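Local atomic coordinates of thiosulfate reductase (Thermus thermophilus, PDB entry 2VPZ), a protein that probably acts as a molybdenum oxidoreductase of sulfur compounds such as polysulfide or thiosulfate, carrying a 4Fe-4S cluster and molybdopterin guanine dinucleotide cofactors. Residues Q87-P92 with E510-T515; K126-I131 with L527-E532; L268-L273 with A291-F296. All blocks are in the same frame, centred on the assembly; numbering follows the deposited sequence.

How the contacts relate
The three contacts illustrate how a large molybdopterin enzyme joins parts of its chain near and far in sequence. Contact 1 is the one near the cofactors: the side chain of Thr89 lies about 9 Å from a bound molybdopterin guanine dinucleotide and about 13 Å from the iron-sulfur cluster. Contact 2 has its centre about 29 Å from that of contact 1, with nearest atoms about 12 Å apart; helix 518-528 connects residues 510-515 with residues 527-532, and along the chain the two contacts cross. Contact 3, local in sequence, is nested within both loops, its centre about 60 Å from each of the others and across the chain's centre. Contacts 2 and 3 lie away from the annotated sites.

Contact 1: Q87-P92 with E510-T515; sequences QTTYDP and EPLFDT
Leu512 reaches Thr89 and Tyr90 with a single methyl group, a small example of two distant loops meeting without a hydrogen bond between them. This buried contact sets the loop after helix 80-84, in the Fe4S4 family region, against the loop between strand 501-503 and helix 518-528. From its backbone the CB of Leu512 points toward residues 87-92, yet neither CB nor CG comes within contact distance of them. The second side-chain torsion (chi2 17°) leaves CD1 nearly eclipsed with CA and sends CD2 outward, and that branch does the touching. Leu512 CD2 lies 4.2 Å from CG2 of Thr89 and also 4.2 Å from the Thr89 carbonyl O. On Tyr90 it meets CE2 at 4.2 Å, approaching the ring obliquely. Within its own loop, Thr89 CB sits over the centre of one face of that ring, 3.7 Å above the plane. Tyr90 OH is hydrogen-bonded to the backbone N of Val62, and Arg61 makes a cation-pi contact with the ring. The Thr89 carbonyl takes a hydrogen bond from Arg94. Polar bonding thus goes to partners elsewhere in the chain, and the 91 Å² buried between these loops rests on van der Waals contact.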
loop_
_atom_site.group_PDB
_atom_site.type_symbol
_atom_site.label_atom_id
_atom_site.label_comp_id
_atom_site.label_asym_id
_atom_site.label_seq_id
_atom_site.Cartn_x
_atom_site.Cartn_y
_atom_site.Cartn_z
ATOM N N GLN A 87 -32.941 23.069 -7.179
ATOM C CA GLN A 87 -32.889 23.849 -8.409
ATOM C C GLN A 87 -34.139 23.787 -9.330
ATOM O O GLN A 87 -34.353 24.686 -10.156
ATOM C CB GLN A 87 -31.540 23.693 -9.195
ATOM C CG GLN A 87 -31.388 22.660 -10.333
ATOM C CD GLN A 87 -32.281 22.907 -11.562
ATOM O OE1 GLN A 87 -33.300 22.225 -11.733
ATOM N NE2 GLN A 87 -31.900 23.851 -12.424
ATOM N N THR A 88 -35.011 22.784 -9.185
ATOM C CA THR A 88 -36.211 22.747 -10.035
ATOM C C THR A 88 -37.062 24.029 -9.801
ATOM O O THR A 88 -37.712 24.551 -10.714
ATOM C CB THR A 88 -37.111 21.502 -9.786
ATOM O OG1 THR A 88 -36.409 20.317 -10.146
ATOM C CG2 THR A 88 -38.433 21.622 -10.600
ATOM N N THR A 89 -37.028 24.530 -8.577
ATOM C CA THR A 89 -37.747 25.735 -8.228
ATOM C C THR A 89 -37.165 26.937 -8.992
ATOM O O THR A 89 -37.877 27.906 -9.254
ATOM C CB THR A 89 -37.656 26.046 -6.684
ATOM O OG1 THR A 89 -38.005 24.892 -5.926
ATOM C CG2 THR A 89 -38.569 27.226 -6.309
ATOM N N TYR A 90 -35.888 26.858 -9.368
ATOM C CA TYR A 90 -35.162 27.946 -10.071
ATOM C C TYR A 90 -34.673 27.560 -11.454
ATOM O O TYR A 90 -33.588 27.941 -11.910
ATOM C CB TYR A 90 -34.021 28.438 -9.207
ATOM C CG TYR A 90 -34.441 28.552 -7.763
ATOM C CD1 TYR A 90 -33.939 27.671 -6.796
ATOM C CD2 TYR A 90 -35.407 29.484 -7.371
ATOM C CE1 TYR A 90 -34.396 27.709 -5.466
ATOM C CE2 TYR A 90 -35.876 29.545 -6.043
ATOM C CZ TYR A 90 -35.366 28.650 -5.087
ATOM O OH TYR A 90 -35.819 28.692 -3.781
ATOM N N ASP A 91 -35.535 26.795 -12.123
ATOM C CA ASP A 91 -35.322 26.292 -13.468
ATOM C C ASP A 91 -36.177 27.177 -14.452
ATOM O O ASP A 91 -37.403 27.213 -14.315
ATOM C CB ASP A 91 -35.760 24.791 -13.430
ATOM C CG ASP A 91 -35.682 24.078 -14.806
ATOM O OD1 ASP A 91 -35.271 24.716 -15.801
ATOM O OD2 ASP A 91 -36.051 22.869 -14.857
ATOM N N PRO A 92 -35.533 27.910 -15.427
ATOM C CA PRO A 92 -36.205 28.762 -16.424
ATOM C C PRO A 92 -37.339 28.141 -17.313
ATOM O O PRO A 92 -38.126 28.868 -17.981
ATOM C CB PRO A 92 -35.059 29.362 -17.269
ATOM C CG PRO A 92 -33.886 28.393 -17.041
ATOM C CD PRO A 92 -34.078 27.942 -15.598
ATOM N N GLU A 510 -42.735 32.520 -0.648
ATOM C CA GLU A 510 -43.971 32.362 -1.435
ATOM C C GLU A 510 -43.840 31.884 -2.862
ATOM O O GLU A 510 -42.833 32.192 -3.540
ATOM C CB GLU A 510 -44.874 33.631 -1.465
ATOM C CG GLU A 510 -44.174 35.006 -1.282
ATOM C CD GLU A 510 -44.229 35.953 -2.517
ATOM O OE1 GLU A 510 -45.296 36.030 -3.175
ATOM O OE2 GLU A 510 -43.201 36.638 -2.780
ATOM N N PRO A 511 -44.855 31.117 -3.360
ATOM C CA PRO A 511 -44.875 30.581 -4.725
ATOM C C PRO A 511 -44.383 31.613 -5.766
ATOM O O PRO A 511 -44.483 32.830 -5.554
ATOM C CB PRO A 511 -46.329 30.184 -4.913
ATOM C CG PRO A 511 -46.775 29.716 -3.545
ATOM C CD PRO A 511 -45.996 30.624 -2.568
ATOM N N LEU A 512 -43.867 31.150 -6.900
ATOM C CA LEU A 512 -43.366 32.054 -7.933
ATOM C C LEU A 512 -44.291 32.101 -9.164
ATOM O O LEU A 512 -45.036 31.140 -9.423
ATOM C CB LEU A 512 -41.884 31.681 -8.289
ATOM C CG LEU A 512 -40.650 32.282 -7.537
ATOM C CD1 LEU A 512 -41.093 32.903 -6.202
ATOM C CD2 LEU A 512 -39.523 31.236 -7.309
ATOM N N PHE A 513 -44.334 33.220 -9.889
ATOM C CA PHE A 513 -45.156 33.317 -11.088
ATOM C C PHE A 513 -46.652 33.116 -10.745
ATOM O O PHE A 513 -47.176 33.754 -9.834
ATOM C CB PHE A 513 -44.697 32.210 -12.068
ATOM C CG PHE A 513 -43.198 32.181 -12.326
ATOM C CD1 PHE A 513 -42.379 31.131 -11.851
ATOM C CD2 PHE A 513 -42.580 33.228 -13.006
ATOM C CE1 PHE A 513 -40.968 31.126 -12.070
ATOM C CE2 PHE A 513 -41.184 33.256 -13.244
ATOM C CZ PHE A 513 -40.381 32.201 -12.774
ATOM N N ASP A 514 -47.335 32.231 -11.482
ATOM C CA ASP A 514 -48.723 31.955 -11.160
ATOM C C ASP A 514 -48.877 30.553 -10.592
ATOM O O ASP A 514 -49.719 29.754 -11.011
ATOM C CB ASP A 514 -49.655 32.138 -12.359
ATOM C CG ASP A 514 -51.017 32.632 -11.946
ATOM O OD1 ASP A 514 -51.086 33.088 -10.780
ATOM O OD2 ASP A 514 -51.988 32.580 -12.727
ATOM N N THR A 515 -48.086 30.261 -9.575
ATOM C CA THR A 515 -48.069 28.937 -8.977
ATOM C C THR A 515 -48.924 28.751 -7.694
ATOM O O THR A 515 -48.987 29.651 -6.854
ATOM C CB THR A 515 -46.537 28.531 -8.816
ATOM O OG1 THR A 515 -46.080 27.858 -9.999
ATOM C CG2 THR A 515 -46.327 27.698 -7.605
#

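Contact 2: K126-I131 with L527-E532; sequences KKMLEI and LRLGLE
Met128 and Leu529 meet sulfur to methyl, their side chains crossing at about a right angle, in a contact where torsions decide which atoms touch. The methionine leaves its helix with CG anti to the carbonyl carbon and beside the backbone N (chi1 -67°). This first torsion and an extended chi2 bring SD to 4.1 Å from Leu529 CD1. The bend at chi3 (68°) then turns the terminal methyl, and CE of Met128 lies 4.2 Å from the same Leu529 CD1. The other branch of the leucine takes part too, as Leu529 CD2 lies 4.3 Å from Met128 SD.

Leu529 points toward the helix and accounts for 73 Å² of the 164 Å² buried here. Its CG repeats the placement seen in the methionine, but chi1 of -24° is displaced from the staggered position toward eclipsing. Beside this pair, Leu129 leaves the helix obliquely and brings its tip back: CD1 approaches the carbonyl O of Arg528 at 4.3 Å, a van der Waals contact where helix 518-528 gives way to a turn. The arginine behaves differently, its guanidinium leading away from residues 126-131 to form salt bridges with Asp122 through NH1 and Glu524 through NH2. The bridge to Asp122 links the two helices just beyond the apolar patch, while the one to Glu524 stays within helix 518-528 and may steady the guanidinium.

Helix 117-134 is thus packed against the last part of helix 518-528 and the turn that follows, with Leu529 also touching Ala125. Met128 also touches Ile140 and Leu461, which immediately precede strands 141-144 and 462-466 of the five-stranded parallel sheet.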
loop_
_atom_site.group_PDB
_atom_site.type_symbol
_atom_site.label_atom_id
_atom_site.label_comp_id
_atom_site.label_asym_id
_atom_site.label_seq_id
_atom_site.Cartn_x
_atom_site.Cartn_y
_atom_site.Cartn_z
ATOM N N LYS A 126 -66.883 21.750 -15.097
ATOM C CA LYS A 126 -67.926 21.675 -16.133
ATOM C C LYS A 126 -67.839 20.311 -16.887
ATOM O O LYS A 126 -68.841 19.586 -17.000
ATOM C CB LYS A 126 -67.796 22.855 -17.124
ATOM C CG LYS A 126 -69.095 23.321 -17.812
ATOM C CD LYS A 126 -69.182 22.847 -19.272
ATOM C CE LYS A 126 -69.909 23.860 -20.176
ATOM N NZ LYS A 126 -69.262 24.003 -21.529
ATOM N N LYS A 127 -66.636 19.970 -17.360
ATOM C CA LYS A 127 -66.318 18.719 -18.087
ATOM C C LYS A 127 -66.508 17.453 -17.229
ATOM O O LYS A 127 -67.029 16.429 -17.708
ATOM C CB LYS A 127 -64.874 18.745 -18.631
ATOM C CG LYS A 127 -64.706 19.299 -20.052
ATOM C CD LYS A 127 -65.079 18.244 -21.104
ATOM C CE LYS A 127 -65.521 18.883 -22.428
ATOM N NZ LYS A 127 -64.479 19.784 -23.037
ATOM N N MET A 128 -66.076 17.527 -15.970
ATOM C CA MET A 128 -66.187 16.422 -15.018
ATOM C C MET A 128 -67.655 16.081 -14.716
ATOM O O MET A 128 -68.013 14.902 -14.563
ATOM C CB MET A 128 -65.461 16.751 -13.685
ATOM C CG MET A 128 -63.931 16.870 -13.735
ATOM S SD MET A 128 -63.139 16.896 -12.087
ATOM C CE MET A 128 -63.465 15.198 -11.505
ATOM N N LEU A 129 -68.491 17.114 -14.637
ATOM C CA LEU A 129 -69.921 16.982 -14.332
ATOM C C LEU A 129 -70.701 16.314 -15.481
ATOM O O LEU A 129 -71.615 15.501 -15.240
ATOM C CB LEU A 129 -70.514 18.366 -13.920
ATOM C CG LEU A 129 -69.978 18.919 -12.579
ATOM C CD1 LEU A 129 -70.382 20.391 -12.364
ATOM C CD2 LEU A 129 -70.476 18.039 -11.409
ATOM N N GLU A 130 -70.303 16.619 -16.715
ATOM C CA GLU A 130 -70.889 16.034 -17.925
ATOM C C GLU A 130 -70.618 14.533 -17.988
ATOM O O GLU A 130 -71.509 13.764 -18.368
ATOM C CB GLU A 130 -70.345 16.693 -19.193
ATOM C CG GLU A 130 -70.762 18.130 -19.440
ATOM C CD GLU A 130 -70.035 18.749 -20.629
ATOM O OE1 GLU A 130 -69.305 17.991 -21.301
ATOM O OE2 GLU A 130 -70.191 19.965 -20.878
ATOM N N ILE A 131 -69.395 14.125 -17.644
ATOM C CA ILE A 131 -69.010 12.699 -17.650
ATOM C C ILE A 131 -69.837 11.956 -16.581
ATOM O O ILE A 131 -70.228 10.804 -16.774
ATOM C CB ILE A 131 -67.431 12.488 -17.356
ATOM C CG1 ILE A 131 -66.597 12.924 -18.565
ATOM C CG2 ILE A 131 -67.135 10.998 -17.012
ATOM C CD1 ILE A 131 -65.183 13.437 -18.228
ATOM N N LEU A 527 -65.012 22.534 -4.005
ATOM C CA LEU A 527 -66.108 23.484 -3.817
ATOM C C LEU A 527 -66.960 23.526 -5.137
ATOM O O LEU A 527 -68.196 23.528 -5.074
ATOM C CB LEU A 527 -65.585 24.893 -3.383
ATOM C CG LEU A 527 -64.771 25.024 -2.066
ATOM C CD1 LEU A 527 -64.684 26.501 -1.597
ATOM C CD2 LEU A 527 -65.397 24.148 -0.954
ATOM N N ARG A 528 -66.308 23.512 -6.294
ATOM C CA ARG A 528 -66.962 23.466 -7.622
ATOM C C ARG A 528 -67.785 22.135 -8.003
ATOM O O ARG A 528 -68.565 22.212 -8.957
ATOM C CB ARG A 528 -65.910 23.789 -8.747
ATOM C CG ARG A 528 -65.592 25.278 -9.082
ATOM C CD ARG A 528 -64.132 25.440 -9.549
ATOM N NE ARG A 528 -63.409 26.493 -8.832
ATOM C CZ ARG A 528 -63.264 27.740 -9.260
ATOM N NH1 ARG A 528 -63.788 28.094 -10.418
ATOM N NH2 ARG A 528 -62.599 28.634 -8.533
ATOM N N LEU A 529 -67.642 20.991 -7.302
ATOM C CA LEU A 529 -68.345 19.662 -7.562
ATOM C C LEU A 529 -69.299 19.104 -6.394
ATOM O O LEU A 529 -69.572 17.873 -6.314
ATOM C CB LEU A 529 -67.305 18.544 -7.991
ATOM C CG LEU A 529 -65.940 18.899 -8.638
ATOM C CD1 LEU A 529 -64.908 17.746 -8.473
ATOM C CD2 LEU A 529 -66.101 19.271 -10.126
ATOM N N GLY A 530 -69.761 20.015 -5.521
ATOM C CA GLY A 530 -70.614 19.799 -4.347
ATOM C C GLY A 530 -70.016 19.187 -3.076
ATOM O O GLY A 530 -70.713 18.567 -2.254
ATOM N N LEU A 531 -68.719 19.371 -2.867
ATOM C CA LEU A 531 -68.013 18.751 -1.726
ATOM C C LEU A 531 -67.528 19.652 -0.592
ATOM O O LEU A 531 -66.541 19.365 0.057
ATOM C CB LEU A 531 -66.860 17.869 -2.259
ATOM C CG LEU A 531 -67.042 17.166 -3.623
ATOM C CD1 LEU A 531 -65.674 16.747 -4.214
ATOM C CD2 LEU A 531 -67.993 15.966 -3.493
ATOM N N GLU A 532 -68.270 20.734 -0.390
ATOM C CA GLU A 532 -68.051 21.730 0.650
ATOM C C GLU A 532 -67.982 21.066 2.072
ATOM O O GLU A 532 -67.149 21.489 2.870
ATOM C CB GLU A 532 -69.164 22.783 0.572
ATOM C CG GLU A 532 -70.310 22.426 -0.410
ATOM C CD GLU A 532 -70.105 22.963 -1.843
ATOM O OE1 GLU A 532 -69.898 24.195 -2.000
ATOM O OE2 GLU A 532 -70.166 22.154 -2.803
#

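Contact 3: L268-L273 with A291-F296; sequences LIYEDL and AHVKDF
Tyr270 and Lys294, whose CA atoms stand 8.4 Å apart, mark the nearest approach of two chain segments that are each just leaving a helix. The first of these exits is a Schellman motif: Asp272 takes a positive phi of 62°, while Leu273 N bonds back to Leu268 O and Asp272 N to Ile269 O.

Tyr270 spans most of the gap between the segments. Its ring is turned obliquely to the partners, with CE1 4.2 Å from Val293 CG1 and CZ 3.9 Å from Lys294 CA. The phenol oxygen goes further and lies against the root of the lysine, Tyr270 OH being 3.4 Å from both CA and CB of Lys294. Because the lysine's CG is anti to the backbone N (chi1 -176°), the chain starts out past the hydroxyl, with CG 3.6 Å from Tyr270 OH, and then carries its amino group away from the tyrosine. The lysine therefore offers hydrocarbon here, and its charge plays no part in the contact.

The hydroxyl's polar partner is the backbone carbonyl of Lys290, one turn back on the second helix, which fixes the phenol end while the base of the lysine packs against it. His266 completes the setting: its ring stacks on Tyr270, and its ND1 is hydrogen-bonded to Val293 O. Val293 in turn lies buried, reaching Ile265 of helix 257-270.

Between the two segments the chain forms helix 276-282 and enters helix 287-292, so the contact closes a short, mainly helical excursion. Helix 257-270 ends in a Schellman motif, and Tyr270 from its last turn packs on the chain leaving helix 287-292, within the molybdopterin oxidoreductase family region and away from the annotated sites.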
loop_
_atom_site.group_PDB
_atom_site.type_symbol
_atom_site.label_atom_id
_atom_site.label_comp_id
_atom_site.label_asym_id
_atom_site.label_seq_id
_atom_site.Cartn_x
_atom_site.Cartn_y
_atom_site.Cartn_z
ATOM N N LEU A 268 -32.214 -25.475 6.276
ATOM C CA LEU A 268 -32.516 -25.110 7.674
ATOM C C LEU A 268 -33.539 -26.080 8.329
ATOM O O LEU A 268 -33.508 -26.300 9.549
ATOM C CB LEU A 268 -33.006 -23.643 7.793
ATOM C CG LEU A 268 -32.213 -22.495 7.131
ATOM C CD1 LEU A 268 -33.072 -21.208 7.066
ATOM C CD2 LEU A 268 -30.889 -22.249 7.881
ATOM N N ILE A 269 -34.457 -26.641 7.542
ATOM C CA ILE A 269 -35.435 -27.597 8.065
ATOM C C ILE A 269 -34.813 -29.018 8.164
ATOM O O ILE A 269 -34.809 -29.623 9.238
ATOM C CB ILE A 269 -36.785 -27.643 7.175
ATOM C CG1 ILE A 269 -37.663 -26.421 7.451
ATOM C CG2 ILE A 269 -37.576 -28.943 7.469
ATOM C CD1 ILE A 269 -38.839 -26.212 6.459
ATOM N N TYR A 270 -34.232 -29.516 7.073
ATOM C CA TYR A 270 -33.624 -30.858 7.022
ATOM C C TYR A 270 -32.275 -31.114 7.712
ATOM O O TYR A 270 -31.935 -32.254 8.010
ATOM C CB TYR A 270 -33.581 -31.397 5.585
ATOM C CG TYR A 270 -34.923 -31.878 5.074
ATOM C CD1 TYR A 270 -35.975 -30.976 4.882
ATOM C CD2 TYR A 270 -35.159 -33.234 4.805
ATOM C CE1 TYR A 270 -37.236 -31.400 4.437
ATOM C CE2 TYR A 270 -36.419 -33.676 4.358
ATOM C CZ TYR A 270 -37.455 -32.751 4.176
ATOM O OH TYR A 270 -38.694 -33.158 3.745
ATOM N N GLU A 271 -31.480 -30.068 7.924
ATOM C CA GLU A 271 -30.227 -30.259 8.624
ATOM C C GLU A 271 -30.475 -29.892 10.073
ATOM O O GLU A 271 -29.563 -29.891 10.908
ATOM C CB GLU A 271 -29.077 -29.454 8.045
ATOM C CG GLU A 271 -28.340 -30.137 6.913
ATOM C CD GLU A 271 -27.075 -29.403 6.537
ATOM O OE1 GLU A 271 -26.634 -28.576 7.364
ATOM O OE2 GLU A 271 -26.528 -29.649 5.443
ATOM N N ASP A 272 -31.717 -29.539 10.346
ATOM C CA ASP A 272 -32.160 -29.225 11.698
ATOM C C ASP A 272 -31.432 -28.016 12.320
ATOM O O ASP A 272 -30.965 -28.092 13.462
ATOM C CB ASP A 272 -31.944 -30.491 12.535
ATOM C CG ASP A 272 -32.631 -30.458 13.892
ATOM O OD1 ASP A 272 -33.833 -30.121 13.924
ATOM O OD2 ASP A 272 -31.958 -30.789 14.889
ATOM N N LEU A 273 -31.351 -26.912 11.579
ATOM C CA LEU A 273 -30.659 -25.695 12.033
ATOM C C LEU A 273 -31.605 -24.571 12.474
ATOM O O LEU A 273 -31.162 -23.584 13.072
ATOM C CB LEU A 273 -29.729 -25.161 10.909
ATOM C CG LEU A 273 -28.677 -26.157 10.366
ATOM C CD1 LEU A 273 -28.000 -25.636 9.083
ATOM C CD2 LEU A 273 -27.626 -26.465 11.453
ATOM N N ALA A 291 -42.745 -30.793 4.330
ATOM C CA ALA A 291 -43.129 -31.799 3.320
ATOM C C ALA A 291 -43.090 -31.258 1.859
ATOM O O ALA A 291 -42.687 -31.970 0.931
ATOM C CB ALA A 291 -44.530 -32.400 3.652
ATOM N N HIS A 292 -43.512 -30.009 1.674
ATOM C CA HIS A 292 -43.499 -29.290 0.376
ATOM C C HIS A 292 -42.074 -29.232 -0.190
ATOM O O HIS A 292 -41.813 -29.509 -1.364
ATOM C CB HIS A 292 -43.964 -27.792 0.564
ATOM C CG HIS A 292 -44.110 -26.987 -0.691
ATOM N ND1 HIS A 292 -43.234 -26.003 -1.062
ATOM C CD2 HIS A 292 -45.061 -27.001 -1.632
ATOM C CE1 HIS A 292 -43.637 -25.451 -2.184
ATOM N NE2 HIS A 292 -44.751 -26.044 -2.553
ATOM N N VAL A 293 -41.154 -28.872 0.688
ATOM C CA VAL A 293 -39.747 -28.662 0.402
ATOM C C VAL A 293 -38.798 -29.890 0.411
ATOM O O VAL A 293 -37.561 -29.752 0.377
ATOM C CB VAL A 293 -39.239 -27.562 1.414
ATOM C CG1 VAL A 293 -37.929 -27.985 2.078
ATOM C CG2 VAL A 293 -39.143 -26.198 0.717
ATOM N N LYS A 294 -39.383 -31.082 0.418
ATOM C CA LYS A 294 -38.653 -32.354 0.473
ATOM C C LYS A 294 -37.552 -32.614 -0.595
ATOM O O LYS A 294 -36.402 -32.959 -0.274
ATOM C CB LYS A 294 -39.655 -33.527 0.472
ATOM C CG LYS A 294 -39.050 -34.926 0.632
ATOM C CD LYS A 294 -39.927 -36.004 -0.008
ATOM C CE LYS A 294 -39.710 -37.383 0.632
ATOM N NZ LYS A 294 -38.296 -37.877 0.515
ATOM N N ASP A 295 -37.913 -32.427 -1.860
ATOM C CA ASP A 295 -37.025 -32.627 -3.010
ATOM C C ASP A 295 -36.227 -31.388 -3.486
ATOM O O ASP A 295 -35.333 -31.517 -4.333
ATOM C CB ASP A 295 -37.820 -33.208 -4.208
ATOM C CG ASP A 295 -38.411 -34.607 -3.941
ATOM O OD1 ASP A 295 -37.622 -35.562 -3.755
ATOM O OD2 ASP A 295 -39.662 -34.728 -3.934
ATOM N N PHE A 296 -36.537 -30.197 -2.977
ATOM C CA PHE A 296 -35.800 -28.988 -3.378
ATOM C C PHE A 296 -34.464 -28.926 -2.622
ATOM O O PHE A 296 -34.319 -28.226 -1.619
ATOM C CB PHE A 296 -36.616 -27.714 -3.115
ATOM C CG PHE A 296 -37.999 -27.731 -3.722
ATOM C CD1 PHE A 296 -39.112 -27.343 -2.961
ATOM C CD2 PHE A 296 -38.196 -28.141 -5.042
ATOM C CE1 PHE A 296 -40.410 -27.361 -3.504
ATOM C CE2 PHE A 296 -39.490 -28.170 -5.610
ATOM C CZ PHE A 296 -40.603 -27.780 -4.834
#